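PDB 4KT7: 2-C-methyl-D-erythritol 4-phosphate cytidylyltransferase from Anaerococcus prevotii, which probably transfers the cytidylyl group of CTP to 2-C-methyl-D-erythritol 4-phosphate, releasing diphosphate, in the non-mevalonate route to isoprenoid precursors. Local coordinates for residues 135-140 with 163-168. Sequence-based numbering, arbitrary orientation.
Sequences ITATKS and YNIQTP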
loop_
_atom_site.group_PDB
_atom_site.type_symbol
_atom_site.label_atom_id
_atom_site.label_comp_id
_atom_site.label_asym_id
_atom_site.label_seq_id
_atom_site.Cartn_x
_atom_site.Cartn_y
_atom_site.Cartn_z
ATOM N N ILE A 135 -8.742 15.810 -0.812
ATOM C CA ILE A 135 -8.090 14.723 -0.064
ATOM C C ILE A 135 -6.658 14.572 -0.522
ATOM O O ILE A 135 -6.318 15.004 -1.621
ATOM C CB ILE A 135 -8.805 13.375 -0.268
ATOM C CG1 ILE A 135 -8.677 12.911 -1.726
ATOM C CG2 ILE A 135 -10.274 13.506 0.090
ATOM C CD1 ILE A 135 -9.335 11.548 -1.984
ATOM N N THR A 136 -5.803 13.984 0.321
ATOM C CA THR A 136 -4.412 13.732 -0.066
ATOM C C THR A 136 -4.313 12.244 -0.429
ATOM O O THR A 136 -4.940 11.421 0.226
ATOM C CB THR A 136 -3.439 14.053 1.081
ATOM O OG1 THR A 136 -3.984 13.530 2.296
ATOM C CG2 THR A 136 -3.272 15.540 1.230
ATOM N N ALA A 137 -3.535 11.898 -1.452
ATOM C CA ALA A 137 -3.447 10.505 -1.899
ATOM C C ALA A 137 -2.154 10.319 -2.672
ATOM O O ALA A 137 -1.564 11.306 -3.124
ATOM C CB ALA A 137 -4.675 10.143 -2.781
ATOM N N THR A 138 -1.703 9.064 -2.808
ATOM C CA THR A 138 -0.459 8.779 -3.534
ATOM C C THR A 138 -0.680 7.654 -4.528
ATOM O O THR A 138 -1.404 6.690 -4.229
ATOM C CB THR A 138 0.698 8.361 -2.611
ATOM O OG1 THR A 138 0.280 7.272 -1.769
ATOM C CG2 THR A 138 1.207 9.554 -1.769
ATOM N N LYS A 139 -0.065 7.773 -5.705
ATOM C CA LYS A 139 -0.217 6.743 -6.714
ATOM C C LYS A 139 0.272 5.432 -6.122
ATOM O O LYS A 139 1.324 5.390 -5.471
ATOM C CB LYS A 139 0.567 7.060 -7.981
ATOM C CG LYS A 139 0.322 6.029 -9.081
ATOM C CD LYS A 139 1.118 6.365 -10.340
ATOM C CE LYS A 139 0.424 7.465 -11.137
ATOM N NZ LYS A 139 1.368 8.071 -12.118
ATOM N N SER A 140 -0.503 4.370 -6.300
ATOM C CA SER A 140 -0.133 3.107 -5.681
ATOM C C SER A 140 1.103 2.565 -6.362
ATOM O O SER A 140 1.149 2.435 -7.599
ATOM C CB SER A 140 -1.273 2.086 -5.767
ATOM O OG SER A 140 -0.821 0.827 -5.293
ATOM N N TYR A 163 -4.857 5.281 -6.667
ATOM C CA TYR A 163 -4.234 5.998 -5.549
ATOM C C TYR A 163 -4.661 5.496 -4.180
ATOM O O TYR A 163 -5.816 5.138 -3.968
ATOM C CB TYR A 163 -4.551 7.496 -5.617
ATOM C CG TYR A 163 -3.781 8.259 -6.663
ATOM C CD1 TYR A 163 -3.848 7.906 -8.010
ATOM C CD2 TYR A 163 -2.995 9.343 -6.313
ATOM C CE1 TYR A 163 -3.136 8.610 -8.976
ATOM C CE2 TYR A 163 -2.286 10.060 -7.272
ATOM C CZ TYR A 163 -2.367 9.695 -8.597
ATOM O OH TYR A 163 -1.676 10.423 -9.534
ATOM N N ASN A 164 -3.717 5.490 -3.244
ATOM C CA ASN A 164 -4.002 5.148 -1.861
ATOM C C ASN A 164 -4.197 6.440 -1.097
ATOM O O ASN A 164 -3.325 7.300 -1.145
ATOM C CB ASN A 164 -2.808 4.407 -1.252
ATOM C CG ASN A 164 -2.489 3.113 -1.983
ATOM O OD1 ASN A 164 -1.381 2.923 -2.505
ATOM N ND2 ASN A 164 -3.449 2.211 -2.008
ATOM N N ILE A 165 -5.303 6.587 -0.373
ATOM C CA ILE A 165 -5.532 7.832 0.349
ATOM C C ILE A 165 -4.751 7.918 1.642
ATOM O O ILE A 165 -4.375 6.911 2.239
ATOM C CB ILE A 165 -7.028 8.074 0.658
ATOM C CG1 ILE A 165 -7.520 7.101 1.729
ATOM C CG2 ILE A 165 -7.849 7.951 -0.624
ATOM C CD1 ILE A 165 -8.948 7.338 2.155
ATOM N N GLN A 166 -4.503 9.143 2.086
ATOM C CA GLN A 166 -3.935 9.344 3.401
ATOM C C GLN A 166 -4.697 10.504 4.044
ATOM O O GLN A 166 -5.859 10.746 3.715
ATOM C CB GLN A 166 -2.412 9.590 3.308
ATOM C CG GLN A 166 -1.941 10.561 2.186
ATOM C CD GLN A 166 -0.420 10.683 2.102
ATOM O OE1 GLN A 166 0.141 11.787 2.203
ATOM N NE2 GLN A 166 0.257 9.549 1.907
ATOM N N THR A 167 -4.073 11.207 4.975
ATOM C CA THR A 167 -4.661 12.450 5.469
ATOM C C THR A 167 -3.513 13.444 5.520
ATOM O O THR A 167 -2.361 13.029 5.613
ATOM C CB THR A 167 -5.335 12.279 6.845
ATOM O OG1 THR A 167 -4.340 12.250 7.871
ATOM C CG2 THR A 167 -6.188 11.010 6.898
ATOM N N PRO A 168 -3.799 14.754 5.493
ATOM C CA PRO A 168 -5.090 15.438 5.687
ATOM C C PRO A 168 -6.090 15.359 4.536
ATOM O O PRO A 168 -5.778 14.955 3.403
ATOM C CB PRO A 168 -4.678 16.898 5.888
ATOM C CG PRO A 168 -3.444 17.030 5.059
ATOM C CD PRO A 168 -2.700 15.716 5.282
HETATM O O HOH W 1 0.651 4.524 -2.211
HETATM O O HOH W 2 -1.097 7.521 0.382
HETATM O O HOH W 3 -2.896 -0.558 -2.842
#
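Thr138 and Asn164 face each other as a hydrogen-bonded antiparallel pair. Thr138 N gives to Asn164 O at 2.9 Å, and Asn164 N gives to Thr138 O at 2.8 Å. Ala137 with Ile165 and Lys139 with Tyr163 are the non-hydrogen-bonded pairs on either side. The next backbone bond, Gln166 N to Thr136 O, is nearly straight at the hydrogen (173°), but the donor stands above the carbonyl plane.

The chain then turns a corner at Thr167, with a cis peptide before Pro168. After this corner Pro168 O lies against Thr136. The Thr136 hydroxyl sits between its own N and carbonyl carbon (chi1 44°) and gives a short 2.5 Å bond from OG1 to Pro168 O, in the carbonyl plane and on a lone pair. Thr136 N adds only a weak bond to the same oxygen. Strand 133-139 pairs with 162-166 before the corner and 168-172 after it; these bonds mark the changeover.

Thr138 OG1 hydrogen-bonds two waters. One also donates to Asn164 OD1. The other donates to Asn164 O, already bonded to Thr138 N, and accepts from Gln166 NE2 at 2.9 Å. Asn164 ND2 gives to a third water. Gln166 NE2 also reaches Glu212 O, and Gln166 OE1 accepts from Asn215 ND2.

The Tyr163 ring lies across the Lys139 backbone. Lys139 CA is 3.7 Å above the ring plane, over its centre, and Lys139 CB makes a CH-pi contact with the same face. Tyr163 and Asn164 pair antiparallel with a strand of the second subunit, so the sheet crosses the dimer interface. The intervening hairpin, 144-147 with 153-155, is consistent with the IspD dimerisation arm.

Buried polar groups are thus satisfied three ways: backbone pairs directly, the Thr138 hydroxyl through water, and Pro168 O chiefly by the Thr136 hydroxyl.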